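Long-range contacts in methyl-accepting chemotaxis protein (Campylobacter jejuni, PDB 6W3P), which probably senses small amino-acid-like chemical signals through a dCache-type domain and passes the signal on to the chemotaxis machinery: residues L79-G84 against L157-P162; F180-K185 against V233-A238; K89-Q94 against P102-D107. All coordinates share one frame; numbering follows the deposited sequence. Where two conformers were deposited one is given.

Interaction 1. Residues L79-G84 against L157-P162; sequences LNVYLG and LGVDIP. With SKJ (beta-methylnorleucine), chain C.
The ligand-binding face of a PDC (Cache) sensor sheet is built where strand 80-84 and the 157-162 part of strand 152-162 lie side by side, antiparallel, with N80, Y82 and D160 turned to the bound beta-methylnorleucine. Y82 and G158 form a hydrogen-bonded pair, Y82 N to G158 O at 2.9 Å and G158 N back to Y82 O at 2.8 Å. Having no side chain, G158 lets the Y82 ring lie over the neighbouring strand, a CH-pi contact with G158 CA 3.9 Å from the ring centroid. Ligand CG1 covers the opposite face near the rim. A chi1 of 46°, with CG between the backbone N and the carbonyl carbon, folds the ring across the strand and brings Y82 OH to D160 OD1 at 2.7 Å, on the syn side. D160 OD2 accepts from ligand N at 2.7 Å and, on its anti side, from N80 ND2 at 2.8 Å; the amide and carboxylate planes stand nearly perpendicular. T142 OG1 also bonds to OD1, so the carboxylate is fixed from several directions. V81 and V159 face helix 4-49 instead. An aspartate that receives the ligand's amino group is consistent with the amino-acid-binding pockets of dCache sensors.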
loop_
_atom_site.group_PDB
_atom_site.type_symbol
_atom_site.label_atom_id
_atom_site.label_comp_id
_atom_site.label_asym_id
_atom_site.label_seq_id
_atom_site.Cartn_x
_atom_site.Cartn_y
_atom_site.Cartn_z
ATOM N N LEU A 79 12.507 0.819 5.245
ATOM C CA LEU A 79 12.907 0.011 6.399
ATOM C C LEU A 79 13.959 -1.020 6.007
ATOM O O LEU A 79 15.003 -1.139 6.654
ATOM C CB LEU A 79 11.705 -0.714 6.986
ATOM C CG LEU A 79 10.807 0.180 7.826
ATOM C CD1 LEU A 79 9.541 -0.567 8.228
ATOM C CD2 LEU A 79 11.565 0.716 9.038
ATOM N N ASN A 80 13.674 -1.750 4.925
ATOM C CA ASN A 80 14.584 -2.806 4.452
ATOM C C ASN A 80 14.608 -2.703 2.944
ATOM O O ASN A 80 13.551 -2.548 2.329
ATOM C CB ASN A 80 14.076 -4.226 4.792
ATOM C CG ASN A 80 13.968 -4.506 6.262
ATOM O OD1 ASN A 80 14.960 -4.472 7.001
ATOM N ND2 ASN A 80 12.763 -4.915 6.670
ATOM N N VAL A 81 15.752 -2.994 2.377
ATOM C CA VAL A 81 15.913 -3.104 0.908
ATOM C C VAL A 81 16.883 -4.283 0.716
ATOM O O VAL A 81 17.957 -4.321 1.358
ATOM C CB VAL A 81 16.484 -1.818 0.287
ATOM C CG1 VAL A 81 16.732 -1.981 -1.179
ATOM C CG2 VAL A 81 15.565 -0.638 0.518
ATOM N N TYR A 82 16.497 -5.227 -0.130
ATOM C CA TYR A 82 17.193 -6.509 -0.140
ATOM C C TYR A 82 17.135 -7.210 -1.476
ATOM O O TYR A 82 16.261 -6.936 -2.293
ATOM C CB TYR A 82 16.700 -7.436 0.993
ATOM C CG TYR A 82 15.225 -7.490 1.125
ATOM C CD1 TYR A 82 14.540 -6.561 1.914
ATOM C CD2 TYR A 82 14.472 -8.475 0.456
ATOM C CE1 TYR A 82 13.152 -6.613 2.023
ATOM C CE2 TYR A 82 13.097 -8.534 0.574
ATOM C CZ TYR A 82 12.438 -7.598 1.357
ATOM O OH TYR A 82 11.085 -7.695 1.476
ATOM N N LEU A 83 18.050 -8.171 -1.650
ATOM C CA LEU A 83 18.061 -8.986 -2.850
ATOM C C LEU A 83 18.157 -10.459 -2.379
ATOM O O LEU A 83 19.161 -10.883 -1.792
ATOM C CB LEU A 83 19.257 -8.632 -3.726
ATOM C CG LEU A 83 19.377 -9.423 -5.004
ATOM C CD1 LEU A 83 18.231 -9.152 -5.958
ATOM C CD2 LEU A 83 20.726 -9.130 -5.662
ATOM N N GLY A 84 17.126 -11.233 -2.734
ATOM C CA GLY A 84 17.083 -12.657 -2.390
ATOM C C GLY A 84 17.567 -13.512 -3.545
ATOM O O GLY A 84 17.163 -13.290 -4.687
ATOM N N LEU A 157 14.389 -8.678 -5.865
ATOM C CA LEU A 157 14.560 -7.440 -5.093
ATOM C C LEU A 157 13.313 -7.243 -4.237
ATOM O O LEU A 157 12.193 -7.458 -4.710
ATOM C CB LEU A 157 14.645 -6.274 -6.063
ATOM C CG LEU A 157 14.727 -4.881 -5.518
ATOM C CD1 LEU A 157 16.000 -4.654 -4.743
ATOM C CD2 LEU A 157 14.587 -3.882 -6.677
ATOM N N GLY A 158 13.526 -6.787 -3.016
ATOM C CA GLY A 158 12.400 -6.393 -2.160
ATOM C C GLY A 158 12.688 -5.078 -1.485
ATOM O O GLY A 158 13.833 -4.750 -1.112
ATOM N N VAL A 159 11.604 -4.326 -1.310
ATOM C CA VAL A 159 11.641 -3.026 -0.655
ATOM C C VAL A 159 10.473 -2.962 0.331
ATOM O O VAL A 159 9.316 -3.180 -0.069
ATOM C CB VAL A 159 11.485 -1.889 -1.686
ATOM C CG1 VAL A 159 11.355 -0.552 -0.990
ATOM C CG2 VAL A 159 12.597 -1.895 -2.712
ATOM N N ASP A 160 10.793 -2.772 1.611
ATOM C CA ASP A 160 9.767 -2.743 2.648
ATOM C C ASP A 160 9.545 -1.300 3.115
ATOM O O ASP A 160 10.475 -0.618 3.571
ATOM C CB ASP A 160 10.221 -3.535 3.883
ATOM C CG ASP A 160 10.384 -5.015 3.660
ATOM O OD1 ASP A 160 9.950 -5.525 2.618
ATOM O OD2 ASP A 160 10.976 -5.647 4.588
ATOM N N ILE A 161 8.312 -0.851 3.003
ATOM C CA ILE A 161 7.919 0.482 3.416
ATOM C C ILE A 161 6.910 0.304 4.572
ATOM O O ILE A 161 5.986 -0.508 4.474
ATOM C CB ILE A 161 7.228 1.252 2.273
ATOM C CG1 ILE A 161 8.108 1.300 1.000
ATOM C CG2 ILE A 161 6.776 2.648 2.718
ATOM C CD1 ILE A 161 9.436 1.966 1.206
ATOM N N PRO A 162 7.071 1.054 5.691
ATOM C CA PRO A 162 6.121 0.909 6.809
ATOM C C PRO A 162 4.701 1.189 6.354
ATOM O O PRO A 162 4.443 2.196 5.679
ATOM C CB PRO A 162 6.579 1.973 7.791
ATOM C CG PRO A 162 7.986 2.255 7.475
ATOM C CD PRO A 162 8.136 2.016 6.001
HETATM N N SKJ C . 10.179 -8.190 5.148
HETATM C CA SKJ C . 10.861 -9.331 4.537
HETATM C C SKJ C . 10.281 -10.568 5.207
HETATM O O SKJ C . 9.712 -10.492 6.319
HETATM C CB SKJ C . 12.398 -9.230 4.623
HETATM C CG1 SKJ C . 13.170 -10.203 3.703
HETATM C CG2 SKJ C . 12.870 -9.322 6.059
HETATM O OXT SKJ C . 10.437 -11.675 4.637
HETATM C CAA SKJ C . 14.703 -8.842 7.712
HETATM C CAB SKJ C . 14.289 -8.762 6.233
#

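Interaction 2. Residues F180-K185 against V233-A238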
loop_
_atom_site.group_PDB
_atom_site.type_symbol
_atom_site.label_atom_id
_atom_site.label_comp_id
_atom_site.label_asym_id
_atom_site.label_seq_id
_atom_site.Cartn_x
_atom_site.Cartn_y
_atom_site.Cartn_z
ATOM N N PHE A 180 -10.471 0.283 3.971
ATOM C CA PHE A 180 -10.487 -1.094 4.373
ATOM C C PHE A 180 -9.456 -1.834 3.554
ATOM O O PHE A 180 -9.281 -1.542 2.381
ATOM C CB PHE A 180 -11.863 -1.734 4.085
ATOM C CG PHE A 180 -12.986 -1.125 4.870
ATOM C CD1 PHE A 180 -13.317 -1.562 6.137
ATOM C CD2 PHE A 180 -13.747 -0.120 4.306
ATOM C CE1 PHE A 180 -14.315 -0.933 6.855
ATOM C CE2 PHE A 180 -14.768 0.481 5.006
ATOM C CZ PHE A 180 -15.070 0.071 6.264
ATOM N N ASP A 181 -8.833 -2.844 4.162
ATOM C CA ASP A 181 -7.928 -3.740 3.467
ATOM C C ASP A 181 -8.712 -4.854 2.751
ATOM O O ASP A 181 -9.943 -4.801 2.675
ATOM C CB ASP A 181 -6.883 -4.280 4.449
ATOM C CG ASP A 181 -7.432 -5.306 5.442
ATOM O OD1 ASP A 181 -8.566 -5.795 5.261
ATOM O OD2 ASP A 181 -6.783 -5.476 6.511
ATOM N N GLN A 182 -7.988 -5.758 2.093
ATOM C CA GLN A 182 -8.590 -6.779 1.222
ATOM C C GLN A 182 -9.588 -7.673 1.958
ATOM O O GLN A 182 -10.397 -8.359 1.323
ATOM C CB GLN A 182 -7.485 -7.661 0.611
ATOM C CG GLN A 182 -7.789 -8.257 -0.753
ATOM C CD GLN A 182 -6.526 -8.759 -1.447
ATOM O OE1 GLN A 182 -5.453 -8.827 -0.837
ATOM N NE2 GLN A 182 -6.648 -9.105 -2.729
ATOM N N LYS A 183 -9.394 -7.802 3.265
ATOM C CA LYS A 183 -10.265 -8.606 4.122
ATOM C C LYS A 183 -11.434 -7.811 4.709
ATOM O O LYS A 183 -12.103 -8.274 5.613
ATOM C CB LYS A 183 -9.435 -9.211 5.261
ATOM C CG LYS A 183 -8.331 -10.159 4.797
ATOM C CD LYS A 183 -7.554 -10.689 5.992
ATOM C CE LYS A 183 -7.409 -12.197 5.948
ATOM N NZ LYS A 183 -6.983 -12.744 7.268
ATOM N N ASN A 184 -11.673 -6.613 4.199
ATOM C CA ASN A 184 -12.680 -5.700 4.767
ATOM C C ASN A 184 -12.484 -5.384 6.244
ATOM O O ASN A 184 -13.435 -5.045 6.957
ATOM C CB ASN A 184 -14.114 -6.198 4.524
ATOM C CG ASN A 184 -14.533 -6.064 3.081
ATOM O OD1 ASN A 184 -13.948 -5.281 2.322
ATOM N ND2 ASN A 184 -15.432 -6.930 2.655
ATOM N N LYS A 185 -11.235 -5.354 6.670
ATOM C CA LYS A 185 -10.886 -4.806 7.981
ATOM C C LYS A 185 -10.390 -3.364 7.832
ATOM O O LYS A 185 -9.649 -3.013 6.909
ATOM C CB LYS A 185 -9.806 -5.676 8.620
ATOM C CG LYS A 185 -9.297 -5.207 9.961
ATOM C CD LYS A 185 -8.322 -6.228 10.539
ATOM C CE LYS A 185 -7.548 -5.653 11.717
ATOM N NZ LYS A 185 -6.325 -6.453 12.007
ATOM N N VAL A 233 -9.853 0.761 -4.601
ATOM C CA VAL A 233 -8.577 1.312 -4.990
ATOM C C VAL A 233 -7.554 0.197 -4.747
ATOM O O VAL A 233 -7.235 -0.135 -3.612
ATOM C CB VAL A 233 -8.179 2.585 -4.170
ATOM C CG1 VAL A 233 -6.935 3.206 -4.764
ATOM C CG2 VAL A 233 -9.313 3.609 -4.097
ATOM N N PHE A 234 -7.074 -0.384 -5.832
ATOM C CA PHE A 234 -6.357 -1.648 -5.780
ATOM C C PHE A 234 -7.164 -2.669 -4.956
ATOM O O PHE A 234 -8.348 -2.864 -5.210
ATOM C CB PHE A 234 -4.936 -1.438 -5.244
ATOM C CG PHE A 234 -4.217 -0.316 -5.901
ATOM C CD1 PHE A 234 -4.061 -0.268 -7.270
ATOM C CD2 PHE A 234 -3.765 0.738 -5.149
ATOM C CE1 PHE A 234 -3.416 0.799 -7.861
ATOM C CE2 PHE A 234 -3.140 1.815 -5.732
ATOM C CZ PHE A 234 -2.966 1.841 -7.099
ATOM N N ALA A 235 -6.552 -3.297 -3.953
ATOM C CA ALA A 235 -7.311 -4.215 -3.119
ATOM C C ALA A 235 -8.018 -3.594 -1.923
ATOM O O ALA A 235 -8.827 -4.266 -1.275
ATOM C CB ALA A 235 -6.448 -5.395 -2.696
ATOM N N TYR A 236 -7.868 -2.282 -1.795
ATOM C CA TYR A 236 -8.492 -1.535 -0.718
ATOM C C TYR A 236 -9.893 -1.081 -1.117
ATOM O O TYR A 236 -10.219 -0.969 -2.295
ATOM C CB TYR A 236 -7.711 -0.261 -0.333
ATOM C CG TYR A 236 -6.290 -0.451 0.131
ATOM C CD1 TYR A 236 -5.995 -0.852 1.434
ATOM C CD2 TYR A 236 -5.239 -0.111 -0.701
ATOM C CE1 TYR A 236 -4.675 -0.996 1.847
ATOM C CE2 TYR A 236 -3.952 -0.099 -0.259
ATOM C CZ TYR A 236 -3.648 -0.623 0.962
ATOM O OH TYR A 236 -2.318 -0.602 1.325
ATOM N N THR A 237 -10.714 -0.827 -0.109
ATOM C CA THR A 237 -11.947 -0.090 -0.297
ATOM C C THR A 237 -11.808 1.244 0.419
ATOM O O THR A 237 -11.560 1.283 1.607
ATOM C CB THR A 237 -13.166 -0.873 0.236
ATOM O OG1 THR A 237 -13.234 -2.154 -0.401
ATOM C CG2 THR A 237 -14.439 -0.129 -0.064
ATOM N N ALA A 238 -11.972 2.340 -0.323
ATOM C CA ALA A 238 -11.912 3.701 0.222
ATOM C C ALA A 238 -13.334 4.225 0.341
ATOM O O ALA A 238 -14.116 4.125 -0.593
ATOM C CB ALA A 238 -11.140 4.602 -0.717
HETATM O O HOH W 1 -11.251 -3.992 0.161
HETATM O O HOH W 2 -15.007 -3.863 0.489
#
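F180 and T237 form an antiparallel hydrogen-bonded pair, F180 N giving to T237 O at 2.8 Å and T237 N to F180 O at 3.0 Å, and beyond them each chain bends into a beta turn: type I from D181 to N184, type II' from V233 to Y236. The side chains illustrate how the end of a strand pairing gives way to turns. On the face they share, the phenyl ring and the T237 side chain cross obliquely, and CD2 of the F180 ring lies 4.2 Å from T237 CB, with T237 O near the ring plane at its edge. Y236 turns its ring so that F180 O lies in the ring plane, at the edge, 3.5 Å from Y236 CD1. Further out, the extended chain of Q182 runs past the methyl group of A235, with Q182 CD 3.6 Å from A235 CB; chi1 of -151°, with CG roughly opposite the backbone N, carries the chain alongside A235.

Water takes over where the strands part. One molecule donates to D181 O and A235 O and accepts from T237 OG1, so it ties both turns to the threonine. A second donates to N184 OD1 and to T237 OG1. The D181-N184 turn is braced internally by D181, whose OD1 accepts from K183 N in an Asx turn and from K185 N at 3.1 Å, the two donors coming from opposite faces of the carboxylate plane.

In the five-stranded antiparallel sheet, strand 177-180 lies between 186-189 and 236-243. F180 packs on L205 of helix 202-211 and meets H201 edge-to-face, and T237 touches Y208 of the same helix. Y236 reaches V29 of the long helix 4-49 and the ring of F187.

Interaction 3. Residues K89-Q94 against P102-D107; sequences KVLLSQ and PELRDD. With SKJ (beta-methylnorleucine), chain C.
L92 and R105 cross obliquely on one face of the hairpin formed by strands 90-94 and 103-105, and L92 CD2 comes within 3.9 Å of R105 NH1, neither squarely over the guanidinium nor at its edge. The arginine is bent twice, chi2 -83° and chi3 -67°, which folds its head back beside the hairpin. There D107 grips it side-on: R105 NE meets D107 OD1 at 2.9 Å and R105 NH2 meets D107 OD2 at 3.2 Å, both oxygens using syn lone pairs and lying close to the guanidinium plane. This two-point salt bridge fixes the rotation of the head group. L92 also turns CD2 to the ligand, 3.8 Å from the terminal carbon CAA of beta-methylnorleucine, so it forms part of the apolar wall around the ligand tail.

On the other face, L91 is flanked by P102 and L104: L91 CD1 lies 3.9 Å from P102 CB, and L91 CB packs against CD2 of L104 in one of that leucine's two conformers. Between the two faces, V90 and R105 exchange two backbone bonds, while the E103 N to L92 O bond at 3.4 Å is weak.

Strand 103-105 is one of the two outermost strands of the six-stranded sheet within this chain, and 90-94 separates it from 80-84. L91 and L104 pack against helix 58-76, where K89 forms a salt bridge with E58 and S93 bonds to R73.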
loop_
_atom_site.group_PDB
_atom_site.type_symbol
_atom_site.label_atom_id
_atom_site.label_comp_id
_atom_site.label_asym_id
_atom_site.label_seq_id
_atom_site.Cartn_x
_atom_site.Cartn_y
_atom_site.Cartn_z
ATOM N N LYS A 89 19.857 -17.281 0.280
ATOM C CA LYS A 89 20.468 -16.152 0.994
ATOM C C LYS A 89 19.863 -14.845 0.522
ATOM O O LYS A 89 19.408 -14.740 -0.623
ATOM C CB LYS A 89 21.950 -16.151 0.743
ATOM C CG LYS A 89 22.617 -17.429 1.271
ATOM C CD LYS A 89 24.066 -17.139 1.566
ATOM C CE LYS A 89 24.862 -18.387 1.843
ATOM N NZ LYS A 89 26.239 -18.231 1.358
ATOM N N VAL A 90 19.913 -13.851 1.404
ATOM C CA VAL A 90 19.452 -12.514 1.138
ATOM C C VAL A 90 20.593 -11.554 1.429
ATOM O O VAL A 90 21.242 -11.618 2.486
ATOM C CB VAL A 90 18.222 -12.154 1.996
ATOM C CG1 VAL A 90 17.837 -10.693 1.816
ATOM C CG2 VAL A 90 17.053 -13.063 1.656
ATOM N N LEU A 91 20.774 -10.599 0.521
ATOM C CA LEU A 91 21.605 -9.443 0.814
ATOM C C LEU A 91 20.684 -8.360 1.356
ATOM O O LEU A 91 19.781 -7.901 0.657
ATOM C CB LEU A 91 22.357 -8.957 -0.414
ATOM C CG LEU A 91 23.280 -7.744 -0.163
ATOM C CD1 LEU A 91 24.479 -8.038 0.745
ATOM C CD2 LEU A 91 23.780 -7.192 -1.466
ATOM N N LEU A 92 20.911 -7.997 2.621
ATOM C CA LEU A 92 19.950 -7.149 3.368
ATOM C C LEU A 92 20.560 -5.830 3.794
ATOM O O LEU A 92 21.540 -5.784 4.539
ATOM C CB LEU A 92 19.453 -7.893 4.602
ATOM C CG LEU A 92 18.528 -7.122 5.551
ATOM C CD1 LEU A 92 17.237 -6.680 4.901
ATOM C CD2 LEU A 92 18.251 -7.968 6.780
ATOM N N SER A 93 19.935 -4.729 3.356
ATOM C CA SER A 93 20.211 -3.399 3.895
ATOM C C SER A 93 19.054 -2.984 4.779
ATOM O O SER A 93 17.921 -2.903 4.342
ATOM C CB SER A 93 20.330 -2.395 2.745
ATOM O OG SER A 93 20.719 -1.114 3.225
ATOM N N GLN A 94 19.330 -2.789 6.046
ATOM C CA GLN A 94 18.259 -2.512 6.975
ATOM C C GLN A 94 18.538 -1.266 7.722
ATOM O O GLN A 94 19.668 -0.977 8.078
ATOM C CB GLN A 94 18.116 -3.680 7.934
ATOM C CG GLN A 94 17.088 -3.503 8.985
ATOM C CD GLN A 94 16.912 -4.796 9.699
ATOM O OE1 GLN A 94 16.196 -5.658 9.232
ATOM N NE2 GLN A 94 17.798 -5.036 10.646
ATOM N N PRO A 102 25.525 -3.716 4.169
ATOM C CA PRO A 102 24.613 -4.849 3.988
ATOM C C PRO A 102 25.330 -6.190 4.048
ATOM O O PRO A 102 26.424 -6.347 3.492
ATOM C CB PRO A 102 24.054 -4.621 2.589
ATOM C CG PRO A 102 24.082 -3.138 2.412
ATOM C CD PRO A 102 25.364 -2.715 3.100
ATOM N N GLU A 103 24.651 -7.166 4.622
ATOM C CA GLU A 103 25.233 -8.483 4.839
ATOM C C GLU A 103 24.327 -9.568 4.290
ATOM O O GLU A 103 23.136 -9.333 4.010
ATOM C CB GLU A 103 25.645 -8.748 6.289
ATOM C CG GLU A 103 24.627 -8.406 7.343
ATOM C CD GLU A 103 25.023 -8.873 8.734
ATOM O OE1 GLU A 103 24.156 -9.463 9.427
ATOM O OE2 GLU A 103 26.185 -8.631 9.144
ATOM N N LEU A 104 24.956 -10.693 3.937
ATOM C CA LEU A 104 24.240 -11.873 3.532
ATOM C C LEU A 104 23.671 -12.544 4.742
ATOM O O LEU A 104 24.344 -12.696 5.785
ATOM C CB LEU A 104 25.131 -12.860 2.783
ATOM C CG LEU A 104 25.444 -12.380 1.387
ATOM C CD1 LEU A 104 26.547 -13.260 0.839
ATOM C CD2 LEU A 104 24.231 -12.430 0.462
ATOM N N ARG A 105 22.385 -12.847 4.638
ATOM C CA ARG A 105 21.696 -13.577 5.694
ATOM C C ARG A 105 21.170 -14.871 5.094
ATOM O O ARG A 105 20.580 -14.865 4.016
ATOM C CB ARG A 105 20.500 -12.718 6.157
ATOM C CG ARG A 105 20.866 -11.466 6.934
ATOM C CD ARG A 105 21.097 -11.804 8.388
ATOM N NE ARG A 105 19.874 -12.224 9.073
ATOM C CZ ARG A 105 19.113 -11.429 9.820
ATOM N NH1 ARG A 105 19.350 -10.122 9.872
ATOM N NH2 ARG A 105 18.155 -11.956 10.578
ATOM N N ASP A 106 21.293 -15.956 5.847
ATOM C CA ASP A 106 20.808 -17.271 5.414
ATOM C C ASP A 106 19.598 -17.811 6.205
ATOM O O ASP A 106 19.143 -18.926 5.942
ATOM C CB ASP A 106 21.948 -18.312 5.441
ATOM C CG ASP A 106 22.444 -18.633 6.845
ATOM O OD1 ASP A 106 21.786 -18.270 7.848
ATOM O OD2 ASP A 106 23.448 -19.367 6.944
ATOM N N ASP A 107 18.950 -16.957 6.996
ATOM C CA ASP A 107 17.939 -17.431 7.931
ATOM C C ASP A 107 16.510 -16.919 7.673
ATOM O O ASP A 107 15.662 -16.989 8.575
ATOM C CB ASP A 107 18.360 -17.111 9.376
ATOM C CG ASP A 107 18.634 -15.623 9.591
ATOM O OD1 ASP A 107 19.070 -14.932 8.648
ATOM O OD2 ASP A 107 18.347 -15.108 10.692
HETATM N N SKJ C . 10.179 -8.190 5.148
HETATM C CA SKJ C . 10.861 -9.331 4.537
HETATM C C SKJ C . 10.281 -10.568 5.207
HETATM O O SKJ C . 9.712 -10.492 6.319
HETATM C CB SKJ C . 12.398 -9.230 4.623
HETATM C CG1 SKJ C . 13.170 -10.203 3.703
HETATM C CG2 SKJ C . 12.870 -9.322 6.059
HETATM O OXT SKJ C . 10.437 -11.675 4.637
HETATM C CAA SKJ C . 14.703 -8.842 7.712
HETATM C CAB SKJ C . 14.289 -8.762 6.233
#

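How the interactions relate
These contacts illustrate how sheets combine local hairpins with distant pairings. From the N terminus, the chain passes the long helix 4-49 and helix 58-76 before reaching strand 80-84. Interaction 3 then closes a short hairpin loop, nested inside the much larger loop that interaction 1 closes when strand 152-162 returns beside 80-84. The two touch through the neighbouring strands 80-84 and 90-94, with probable backbone bonds L83 O to L91 N and V81 O to S93 N, and share the ligand. Interaction 2 follows in series, closing a separate loop in the five-stranded sheet, its centre about 23 Å from that of interaction 1.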